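Local coordinates for adenylosuccinate lyase (Francisella tularensis subsp. tularensis SCHU S4, PDB 4EEI), which probably catalyses two fumarate-releasing beta-eliminations of purine biosynthesis, splitting adenylosuccinate into AMP and fumarate and acting likewise on the succinylated imidazole carboxamide nucleotide, at residues S95-I106 against Q212-L222; Q105-V113 against F317-R325. All coordinates share one frame; numbering follows the deposited sequence.

Contact 1. Residues S95-I106 against Q212-L222; sequences SDIIDSALSLQI and QVIPRDRIAKL. With AMP (adenosine monophosphate), chain O; EDO (1,2-ethanediol), chain P.
A buried salt bridge between Asp99 and Arg216 ties the first turns of helix 94-131 to the loop that leads into helix 217-244; farther along, the contact turns apolar as the two helices run nearly parallel, their axes 12.6 Å apart at closest approach. Arg216 grips the carboxylate end-on, NH2 to Asp99 OD1 at 3.0 Å and NH1 to Asp99 OD2 at 2.8 Å. Both oxygens lie near the guanidinium plane but are met from above the carboxylate plane, the two groups being turned 51° apart. Asp99 OD2 also accepts from Ile214 N at 3.0 Å, on the anti side and 16° out of the carboxylate plane, so one oxygen fastens both loop backbone and arginine. A bend at chi2 (56°) folds Arg216 back over its own loop, where NH1 also donates to Ile214 O at 2.9 Å; with NE bridged to Glu309 of helix 304-333, the buried guanidinium is fixed in rotation and its charge probably compensated by the two carboxylates. Leu102 CD2 packs obliquely against the guanidinium.

Beyond it, the side chains of Ile106 and Ile219 cross at about a right angle, CD1 of the first against CG1 of the second, and Ile106 CG2 lies 3.6 Å from Leu222 CD2; long branched aliphatic chains can span this wide spacing without bringing polar groups into the interior. An ethanediol, probably from the crystallisation liquor, lies between, its O2 donating to Asp99 O.

At the other end Ser95 CB rests on Gln212 O, 3.5 Å away. Gln212, with Ser140 of the second subunit packed on it, accepts AMP N6 on OE1 at 2.8 Å, an oxygen also bound by Arg301, and binds succinate. Here lies the nucleotide pocket of a fumarate lyase family active site, assembled from more than one subunit.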
loop_
_atom_site.group_PDB
_atom_site.type_symbol
_atom_site.label_atom_id
_atom_site.label_comp_id
_atom_site.label_asym_id
_atom_site.label_seq_id
_atom_site.Cartn_x
_atom_site.Cartn_y
_atom_site.Cartn_z
ATOM N N SER B 95 -28.702 -6.252 4.052
ATOM C CA SER B 95 -27.730 -5.793 3.066
ATOM C C SER B 95 -28.259 -5.729 1.629
ATOM O O SER B 95 -27.618 -5.127 0.772
ATOM C CB SER B 95 -26.427 -6.594 3.154
ATOM O OG SER B 95 -25.651 -6.149 4.249
ATOM N N ASP B 96 -29.408 -6.342 1.351
ATOM C CA ASP B 96 -30.061 -6.101 0.066
ATOM C C ASP B 96 -30.371 -4.614 0.003
ATOM O O ASP B 96 -30.237 -3.973 -1.038
ATOM C CB ASP B 96 -31.387 -6.869 -0.045
ATOM C CG ASP B 96 -31.206 -8.358 -0.310
ATOM O OD1 ASP B 96 -30.203 -8.755 -0.937
ATOM O OD2 ASP B 96 -32.099 -9.133 0.102
ATOM N N ILE B 97 -30.788 -4.062 1.136
ATOM C CA ILE B 97 -31.143 -2.648 1.189
ATOM C C ILE B 97 -29.895 -1.771 1.248
ATOM O O ILE B 97 -29.758 -0.812 0.483
ATOM C CB ILE B 97 -32.052 -2.337 2.393
ATOM C CG1 ILE B 97 -33.283 -3.248 2.401
ATOM C CG2 ILE B 97 -32.457 -0.863 2.393
ATOM C CD1 ILE B 97 -34.133 -3.183 1.126
ATOM N N ILE B 98 -28.981 -2.097 2.154
ATOM C CA ILE B 98 -27.781 -1.276 2.352
ATOM C C ILE B 98 -26.949 -1.172 1.082
ATOM O O ILE B 98 -26.563 -0.077 0.674
ATOM C CB ILE B 98 -26.870 -1.856 3.448
ATOM C CG1 ILE B 98 -27.585 -1.874 4.793
ATOM C CG2 ILE B 98 -25.573 -1.062 3.548
ATOM C CD1 ILE B 98 -26.877 -2.719 5.847
ATOM N N ASP B 99 -26.657 -2.315 0.471
ATOM C CA ASP B 99 -25.756 -2.340 -0.671
ATOM C C ASP B 99 -26.398 -1.746 -1.917
ATOM O O ASP B 99 -25.725 -1.097 -2.708
ATOM C CB ASP B 99 -25.249 -3.768 -0.940
ATOM C CG ASP B 99 -24.205 -4.230 0.076
ATOM O OD1 ASP B 99 -23.801 -3.428 0.956
ATOM O OD2 ASP B 99 -23.776 -5.402 -0.019
ATOM N N SER B 100 -27.695 -1.968 -2.095
ATOM C CA SER B 100 -28.384 -1.379 -3.233
ATOM C C SER B 100 -28.461 0.138 -3.081
ATOM O O SER B 100 -28.285 0.883 -4.046
ATOM C CB SER B 100 -29.772 -2.001 -3.406
ATOM O OG SER B 100 -29.658 -3.373 -3.752
ATOM N N ALA B 101 -28.693 0.607 -1.860
ATOM C CA ALA B 101 -28.752 2.041 -1.625
ATOM C C ALA B 101 -27.357 2.641 -1.759
ATOM O O ALA B 101 -27.201 3.769 -2.223
ATOM C CB ALA B 101 -29.357 2.345 -0.260
ATOM N N LEU B 102 -26.340 1.886 -1.356
ATOM C CA LEU B 102 -24.960 2.361 -1.477
ATOM C C LEU B 102 -24.611 2.574 -2.944
ATOM O O LEU B 102 -23.908 3.517 -3.287
ATOM C CB LEU B 102 -23.999 1.352 -0.846
ATOM C CG LEU B 102 -22.508 1.637 -0.950
ATOM C CD1 LEU B 102 -22.191 2.981 -0.321
ATOM C CD2 LEU B 102 -21.734 0.536 -0.244
ATOM N N SER B 103 -25.118 1.703 -3.815
ATOM C CA SER B 103 -24.885 1.872 -5.249
ATOM C C SER B 103 -25.472 3.172 -5.751
ATOM O O SER B 103 -24.910 3.798 -6.650
ATOM C CB SER B 103 -25.468 0.710 -6.049
ATOM O OG SER B 103 -24.736 -0.470 -5.797
ATOM N N LEU B 104 -26.615 3.567 -5.191
ATOM C CA LEU B 104 -27.244 4.822 -5.590
ATOM C C LEU B 104 -26.396 6.021 -5.146
ATOM O O LEU B 104 -26.253 6.994 -5.889
ATOM C CB LEU B 104 -28.668 4.929 -5.034
ATOM C CG LEU B 104 -29.656 3.792 -5.315
ATOM C CD1 LEU B 104 -31.031 4.128 -4.770
ATOM C CD2 LEU B 104 -29.743 3.489 -6.804
ATOM N N GLN B 105 -25.833 5.952 -3.942
ATOM C CA GLN B 105 -24.928 7.007 -3.481
ATOM C C GLN B 105 -23.673 7.076 -4.342
ATOM O O GLN B 105 -23.216 8.166 -4.694
ATOM C CB GLN B 105 -24.530 6.779 -2.019
ATOM C CG GLN B 105 -25.647 7.028 -1.025
ATOM C CD GLN B 105 -25.252 6.621 0.373
ATOM O OE1 GLN B 105 -25.102 5.432 0.662
ATOM N NE2 GLN B 105 -25.043 7.607 1.243
ATOM N N ILE B 106 -23.108 5.921 -4.672
ATOM C CA ILE B 106 -21.911 5.895 -5.509
ATOM C C ILE B 106 -22.227 6.448 -6.907
ATOM O O ILE B 106 -21.449 7.199 -7.487
ATOM C CB ILE B 106 -21.316 4.476 -5.609
ATOM C CG1 ILE B 106 -20.792 4.018 -4.242
ATOM C CG2 ILE B 106 -20.188 4.449 -6.623
ATOM C CD1 ILE B 106 -20.363 2.526 -4.206
ATOM N N GLN B 212 -25.141 -12.540 0.739
ATOM C CA GLN B 212 -25.851 -11.580 1.558
ATOM C C GLN B 212 -25.561 -10.209 0.962
ATOM O O GLN B 212 -26.412 -9.323 0.966
ATOM C CB GLN B 212 -25.394 -11.643 3.014
ATOM C CG GLN B 212 -26.155 -10.697 3.928
ATOM C CD GLN B 212 -26.136 -11.138 5.377
ATOM O OE1 GLN B 212 -25.388 -10.600 6.190
ATOM N NE2 GLN B 212 -26.963 -12.123 5.707
ATOM N N VAL B 213 -24.337 -10.042 0.470
ATOM C CA VAL B 213 -23.847 -8.749 0.012
ATOM C C VAL B 213 -23.603 -8.747 -1.493
ATOM O O VAL B 213 -23.543 -9.801 -2.125
ATOM C CB VAL B 213 -22.544 -8.353 0.727
ATOM C CG1 VAL B 213 -22.791 -8.168 2.216
ATOM C CG2 VAL B 213 -21.469 -9.400 0.485
ATOM N N ILE B 214 -23.461 -7.554 -2.059
ATOM C CA ILE B 214 -22.920 -7.396 -3.404
ATOM C C ILE B 214 -21.407 -7.525 -3.267
ATOM O O ILE B 214 -20.834 -6.987 -2.316
ATOM C CB ILE B 214 -23.297 -6.013 -3.947
ATOM C CG1 ILE B 214 -24.767 -6.012 -4.389
ATOM C CG2 ILE B 214 -22.384 -5.586 -5.090
ATOM C CD1 ILE B 214 -25.256 -4.666 -4.898
ATOM N N PRO B 215 -20.751 -8.255 -4.189
ATOM C CA PRO B 215 -19.304 -8.480 -4.016
ATOM C C PRO B 215 -18.500 -7.182 -4.098
ATOM O O PRO B 215 -18.823 -6.284 -4.884
ATOM C CB PRO B 215 -18.941 -9.435 -5.170
ATOM C CG PRO B 215 -20.061 -9.262 -6.184
ATOM C CD PRO B 215 -21.292 -8.964 -5.368
ATOM N N ARG B 216 -17.458 -7.084 -3.279
ATOM C CA ARG B 216 -16.772 -5.806 -3.102
ATOM C C ARG B 216 -15.772 -5.459 -4.191
ATOM O O ARG B 216 -15.171 -4.380 -4.147
ATOM C CB ARG B 216 -16.113 -5.739 -1.717
ATOM C CG ARG B 216 -16.790 -4.743 -0.767
ATOM C CD ARG B 216 -18.282 -5.038 -0.614
ATOM N NE ARG B 216 -18.996 -3.959 0.080
ATOM C CZ ARG B 216 -20.318 -3.909 0.216
ATOM N NH1 ARG B 216 -21.075 -4.871 -0.297
ATOM N NH2 ARG B 216 -20.884 -2.904 0.865
ATOM N N ASP B 217 -15.603 -6.339 -5.178
ATOM C CA ASP B 217 -14.655 -6.059 -6.263
ATOM C C ASP B 217 -15.155 -4.983 -7.227
ATOM O O ASP B 217 -14.369 -4.405 -7.994
ATOM C CB ASP B 217 -14.272 -7.335 -7.031
ATOM C CG ASP B 217 -15.439 -7.919 -7.826
ATOM O OD1 ASP B 217 -15.494 -7.726 -9.067
ATOM O OD2 ASP B 217 -16.290 -8.584 -7.203
ATOM N N ARG B 218 -16.458 -4.711 -7.200
ATOM C CA ARG B 218 -16.995 -3.632 -8.028
ATOM C C ARG B 218 -16.530 -2.314 -7.449
ATOM O O ARG B 218 -15.998 -1.461 -8.162
ATOM C CB ARG B 218 -18.527 -3.694 -8.087
ATOM C CG ARG B 218 -19.056 -5.024 -8.627
ATOM C CD ARG B 218 -20.539 -4.947 -8.987
ATOM N NE ARG B 218 -20.993 -6.168 -9.670
ATOM C CZ ARG B 218 -20.965 -6.339 -10.989
ATOM N NH1 ARG B 218 -20.503 -5.373 -11.776
ATOM N NH2 ARG B 218 -21.411 -7.468 -11.523
ATOM N N ILE B 219 -16.711 -2.150 -6.143
ATOM C CA ILE B 219 -16.194 -0.963 -5.472
ATOM C C ILE B 219 -14.683 -0.869 -5.643
ATOM O O ILE B 219 -14.155 0.207 -5.913
ATOM C CB ILE B 219 -16.553 -0.947 -3.974
ATOM C CG1 ILE B 219 -18.032 -0.587 -3.803
ATOM C CG2 ILE B 219 -15.695 0.087 -3.223
ATOM C CD1 ILE B 219 -18.571 -0.807 -2.391
ATOM N N ALA B 220 -13.989 -1.991 -5.497
ATOM C CA ALA B 220 -12.533 -1.975 -5.595
ATOM C C ALA B 220 -12.084 -1.563 -6.992
ATOM O O ALA B 220 -11.052 -0.908 -7.151
ATOM C CB ALA B 220 -11.947 -3.331 -5.220
ATOM N N LYS B 221 -12.842 -1.954 -8.009
ATOM C CA LYS B 221 -12.476 -1.594 -9.368
ATOM C C LYS B 221 -12.544 -0.079 -9.546
ATOM O O LYS B 221 -11.626 0.529 -10.105
ATOM C CB LYS B 221 -13.387 -2.285 -10.387
ATOM C CG LYS B 221 -13.175 -1.764 -11.818
ATOM C CD LYS B 221 -13.870 -2.642 -12.859
ATOM C CE LYS B 221 -13.659 -2.091 -14.269
ATOM N NZ LYS B 221 -14.311 -2.976 -15.281
ATOM N N LEU B 222 -13.624 0.533 -9.057
ATOM C CA LEU B 222 -13.799 1.978 -9.154
ATOM C C LEU B 222 -12.712 2.717 -8.384
ATOM O O LEU B 222 -12.129 3.682 -8.889
ATOM C CB LEU B 222 -15.182 2.393 -8.631
ATOM C CG LEU B 222 -15.446 3.905 -8.560
ATOM C CD1 LEU B 222 -15.295 4.559 -9.926
ATOM C CD2 LEU B 222 -16.833 4.197 -7.998
HETATM P P AMP O . -20.472 -1.036 11.844
HETATM O O1P AMP O . -20.199 0.105 12.790
HETATM O O2P AMP O . -19.541 -2.210 12.001
HETATM O O3P AMP O . -20.707 -0.616 10.416
HETATM O "O5'" AMP O . -21.901 -1.604 12.319
HETATM C "C5'" AMP O . -22.610 -2.550 11.520
HETATM C "C4'" AMP O . -24.082 -2.548 11.916
HETATM O "O4'" AMP O . -24.806 -3.494 11.124
HETATM C "C3'" AMP O . -24.262 -2.952 13.370
HETATM O "O3'" AMP O . -25.158 -2.033 13.997
HETATM C "C2'" AMP O . -24.897 -4.323 13.325
HETATM O "O2'" AMP O . -25.851 -4.484 14.376
HETATM C "C1'" AMP O . -25.573 -4.356 11.966
HETATM N N9 AMP O . -25.613 -5.735 11.425
HETATM C C8 AMP O . -25.378 -6.862 12.118
HETATM N N7 AMP O . -25.501 -7.955 11.326
HETATM C C5 AMP O . -25.826 -7.526 10.095
HETATM C C6 AMP O . -26.103 -8.156 8.784
HETATM N N6 AMP O . -26.056 -9.500 8.633
HETATM N N1 AMP O . -26.405 -7.341 7.750
HETATM C C2 AMP O . -26.455 -6.004 7.890
HETATM N N3 AMP O . -26.214 -5.366 9.048
HETATM C C4 AMP O . -25.901 -6.061 10.166
HETATM C C1 EDO P . -21.517 -0.947 -4.808
HETATM O O1 EDO P . -20.844 -2.118 -5.306
HETATM C C2 EDO P . -22.443 -1.315 -3.648
HETATM O O2 EDO P . -23.414 -2.262 -4.108
#

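Contact 2. Residues Q105-V113 against F317-R325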
loop_
_atom_site.group_PDB
_atom_site.type_symbol
_atom_site.label_atom_id
_atom_site.label_comp_id
_atom_site.label_asym_id
_atom_site.label_seq_id
_atom_site.Cartn_x
_atom_site.Cartn_y
_atom_site.Cartn_z
ATOM N N GLN B 105 -25.833 5.952 -3.942
ATOM C CA GLN B 105 -24.928 7.007 -3.481
ATOM C C GLN B 105 -23.673 7.076 -4.342
ATOM O O GLN B 105 -23.216 8.166 -4.694
ATOM C CB GLN B 105 -24.530 6.779 -2.019
ATOM C CG GLN B 105 -25.647 7.028 -1.025
ATOM C CD GLN B 105 -25.252 6.621 0.373
ATOM O OE1 GLN B 105 -25.102 5.432 0.662
ATOM N NE2 GLN B 105 -25.043 7.607 1.243
ATOM N N ILE B 106 -23.108 5.921 -4.672
ATOM C CA ILE B 106 -21.911 5.895 -5.509
ATOM C C ILE B 106 -22.227 6.448 -6.907
ATOM O O ILE B 106 -21.449 7.199 -7.487
ATOM C CB ILE B 106 -21.316 4.476 -5.609
ATOM C CG1 ILE B 106 -20.792 4.018 -4.242
ATOM C CG2 ILE B 106 -20.188 4.449 -6.623
ATOM C CD1 ILE B 106 -20.363 2.526 -4.206
ATOM N N ARG B 107 -23.386 6.082 -7.438
ATOM C CA ARG B 107 -23.807 6.563 -8.748
ATOM C C ARG B 107 -23.894 8.082 -8.787
ATOM O O ARG B 107 -23.405 8.735 -9.724
ATOM C CB ARG B 107 -25.164 5.933 -9.092
ATOM C CG ARG B 107 -25.843 6.476 -10.321
ATOM C CD ARG B 107 -27.110 7.180 -9.894
ATOM N NE ARG B 107 -28.293 6.343 -9.975
ATOM C CZ ARG B 107 -29.372 6.490 -9.209
ATOM N NH1 ARG B 107 -29.418 7.422 -8.268
ATOM N NH2 ARG B 107 -30.400 5.679 -9.369
ATOM N N ASP B 108 -24.504 8.662 -7.765
ATOM C CA ASP B 108 -24.670 10.104 -7.762
ATOM C C ASP B 108 -23.345 10.822 -7.527
ATOM O O ASP B 108 -23.129 11.931 -8.022
ATOM C CB ASP B 108 -25.741 10.507 -6.747
ATOM C CG ASP B 108 -27.122 9.994 -7.138
ATOM O OD1 ASP B 108 -27.350 9.777 -8.351
ATOM O OD2 ASP B 108 -27.969 9.805 -6.236
ATOM N N SER B 109 -22.457 10.173 -6.788
ATOM C CA SER B 109 -21.127 10.713 -6.554
ATOM C C SER B 109 -20.311 10.670 -7.846
ATOM O O SER B 109 -19.605 11.621 -8.179
ATOM C CB SER B 109 -20.435 9.892 -5.461
ATOM O OG SER B 109 -21.083 10.073 -4.219
ATOM N N MET B 110 -20.408 9.558 -8.569
ATOM C CA MET B 110 -19.715 9.416 -9.849
ATOM C C MET B 110 -20.098 10.486 -10.855
ATOM O O MET B 110 -19.260 10.926 -11.652
ATOM C CB MET B 110 -19.977 8.040 -10.464
ATOM C CG MET B 110 -19.192 6.930 -9.829
ATOM S SD MET B 110 -19.365 5.415 -10.797
ATOM C CE MET B 110 -18.486 5.856 -12.300
ATOM N N SER B 111 -21.364 10.892 -10.835
ATOM C CA SER B 111 -21.838 11.906 -11.762
ATOM C C SER B 111 -21.040 13.191 -11.600
ATOM O O SER B 111 -20.713 13.857 -12.583
ATOM C CB SER B 111 -23.329 12.176 -11.542
ATOM O OG SER B 111 -24.074 11.014 -11.852
ATOM N N TYR B 112 -20.725 13.533 -10.354
ATOM C CA TYR B 112 -19.955 14.746 -10.076
ATOM C C TYR B 112 -18.482 14.574 -10.457
ATOM O O TYR B 112 -17.864 15.494 -10.998
ATOM C CB TYR B 112 -20.069 15.148 -8.599
ATOM C CG TYR B 112 -21.371 15.825 -8.225
ATOM C CD1 TYR B 112 -21.618 17.153 -8.576
ATOM C CD2 TYR B 112 -22.343 15.152 -7.502
ATOM C CE1 TYR B 112 -22.812 17.781 -8.233
ATOM C CE2 TYR B 112 -23.538 15.775 -7.151
ATOM C CZ TYR B 112 -23.764 17.085 -7.519
ATOM O OH TYR B 112 -24.951 17.690 -7.163
ATOM N N VAL B 113 -17.921 13.409 -10.158
ATOM C CA VAL B 113 -16.523 13.134 -10.493
ATOM C C VAL B 113 -16.328 13.203 -11.999
ATOM O O VAL B 113 -15.378 13.813 -12.480
ATOM C CB VAL B 113 -16.109 11.754 -10.001
ATOM C CG1 VAL B 113 -14.663 11.437 -10.428
ATOM C CG2 VAL B 113 -16.250 11.684 -8.482
ATOM N N PHE B 317 -14.614 10.154 -2.520
ATOM C CA PHE B 317 -15.367 11.015 -3.421
ATOM C C PHE B 317 -15.190 12.494 -3.091
ATOM O O PHE B 317 -15.065 13.338 -3.993
ATOM C CB PHE B 317 -16.845 10.613 -3.436
ATOM C CG PHE B 317 -17.095 9.317 -4.148
ATOM C CD1 PHE B 317 -17.015 9.251 -5.532
ATOM C CD2 PHE B 317 -17.399 8.166 -3.440
ATOM C CE1 PHE B 317 -17.238 8.047 -6.203
ATOM C CE2 PHE B 317 -17.622 6.962 -4.101
ATOM C CZ PHE B 317 -17.538 6.909 -5.483
ATOM N N GLY B 318 -15.166 12.824 -1.803
ATOM C CA GLY B 318 -14.998 14.216 -1.409
ATOM C C GLY B 318 -13.652 14.775 -1.857
ATOM O O GLY B 318 -13.566 15.880 -2.389
ATOM N N ILE B 319 -12.593 14.014 -1.638
ATOM C CA ILE B 319 -11.268 14.458 -2.040
ATOM C C ILE B 319 -11.152 14.502 -3.565
ATOM O O ILE B 319 -10.556 15.423 -4.113
ATOM C CB ILE B 319 -10.185 13.529 -1.472
ATOM C CG1 ILE B 319 -10.087 13.706 0.049
ATOM C CG2 ILE B 319 -8.837 13.810 -2.122
ATOM C CD1 ILE B 319 -9.250 12.596 0.726
ATOM N N MET B 320 -11.717 13.513 -4.247
ATOM C CA MET B 320 -11.603 13.458 -5.707
ATOM C C MET B 320 -12.259 14.680 -6.343
ATOM O O MET B 320 -11.676 15.333 -7.212
ATOM C CB MET B 320 -12.233 12.175 -6.265
ATOM C CG MET B 320 -12.201 12.096 -7.795
ATOM S SD MET B 320 -10.515 12.018 -8.434
ATOM C CE MET B 320 -10.077 10.334 -8.029
ATOM N N VAL B 321 -13.475 14.991 -5.921
ATOM C CA VAL B 321 -14.167 16.153 -6.469
ATOM C C VAL B 321 -13.425 17.448 -6.113
ATOM O O VAL B 321 -13.205 18.311 -6.974
ATOM C CB VAL B 321 -15.629 16.207 -6.009
ATOM C CG1 VAL B 321 -16.270 17.530 -6.416
ATOM C CG2 VAL B 321 -16.406 15.035 -6.616
ATOM N N TYR B 322 -13.024 17.580 -4.852
ATOM C CA TYR B 322 -12.235 18.748 -4.426
ATOM C C TYR B 322 -10.978 18.908 -5.276
ATOM O O TYR B 322 -10.666 20.009 -5.735
ATOM C CB TYR B 322 -11.837 18.634 -2.945
ATOM C CG TYR B 322 -10.957 19.782 -2.470
ATOM C CD1 TYR B 322 -11.516 20.932 -1.950
ATOM C CD2 TYR B 322 -9.564 19.703 -2.542
ATOM C CE1 TYR B 322 -10.728 21.989 -1.520
ATOM C CE2 TYR B 322 -8.761 20.763 -2.116
ATOM C CZ TYR B 322 -9.355 21.893 -1.602
ATOM O OH TYR B 322 -8.584 22.955 -1.173
ATOM N N ALA B 323 -10.268 17.814 -5.498
ATOM C CA ALA B 323 -8.979 17.895 -6.177
ATOM C C ALA B 323 -9.150 18.217 -7.653
ATOM O O ALA B 323 -8.382 18.996 -8.202
ATOM C CB ALA B 323 -8.168 16.596 -5.991
ATOM N N LEU B 324 -10.142 17.614 -8.303
ATOM C CA LEU B 324 -10.354 17.865 -9.734
ATOM C C LEU B 324 -10.765 19.310 -9.989
ATOM O O LEU B 324 -10.372 19.902 -10.997
ATOM C CB LEU B 324 -11.413 16.926 -10.309
ATOM C CG LEU B 324 -11.039 15.442 -10.332
ATOM C CD1 LEU B 324 -12.250 14.619 -10.691
ATOM C CD2 LEU B 324 -9.920 15.204 -11.349
ATOM N N ARG B 325 -11.582 19.874 -9.102
ATOM C CA ARG B 325 -12.009 21.270 -9.250
ATOM C C ARG B 325 -10.866 22.218 -8.985
ATOM O O ARG B 325 -10.695 23.221 -9.691
ATOM C CB ARG B 325 -13.178 21.589 -8.311
ATOM C CG ARG B 325 -14.433 20.781 -8.602
ATOM C CD ARG B 325 -15.625 21.262 -7.796
ATOM N NE ARG B 325 -16.809 20.451 -8.096
ATOM C CZ ARG B 325 -17.972 20.560 -7.464
ATOM N NH1 ARG B 325 -18.121 21.442 -6.485
ATOM N NH2 ARG B 325 -18.984 19.778 -7.809
#
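The Phe317 ring receives Ser109 CB over one face, a CH-pi contact with CB 3.6 Å from the ring centroid and 18° off the normal, while Val113 CG2 meets its edge in plane. Ile106 CG2 approaches obliquely, 3.8 Å from Phe317 CZ, and Met110 completes the hole into which this aromatic knob fits. Serine suits the face because it is small and its hydroxyl is turned to its own helix: lying beside the backbone N (chi1 -67°), Ser109 OG donates to Gln105 O at 2.9 Å. The guanidinium of Arg325 carries Val321 CG1 over one face and Tyr112 CD1 at its edge, ring and guanidinium standing 61° apart; NE and NH2 are held by Asp116 and Glu9.

Val113 returns the knob, set among Phe317, Met320, Val321 and Leu324. Val113 CG1 lies 3.7 Å from Met320 CG, the two side chains crossing at about a right angle, and its CG2 reaches Val321 CG2, both branches being spent on packing. The axes run nearly parallel, 9.8 Å apart at closest approach. Helix 217-244 covers Phe317 and Met320 through Leu222 and His226, while helix 8-14 lies against Ser109 and Tyr112.

How the contacts relate
Both contacts are buried and share helix 94-131; their segments overlap at Gln105 and Ile106, and Ile106 packs in both. Contact 1 pairs the start of that helix with the loop before helix 217-244 and that helix's first turns, contact 2 the next turns with helix 304-333, the centres lying about 17 Å apart. Leu222 joins them directly, its CD2 packing 3.8 Å from Phe317 CZ. The chemistry shifts along the helix: near the nucleotide pocket, contact 1 relies on a charged pair and one backbone N-H bond, whereas contact 2, nearer the centre of the chain, is knobs-into-holes packing within the helical bundle, the charged group that touches across it being Arg325, at the margin.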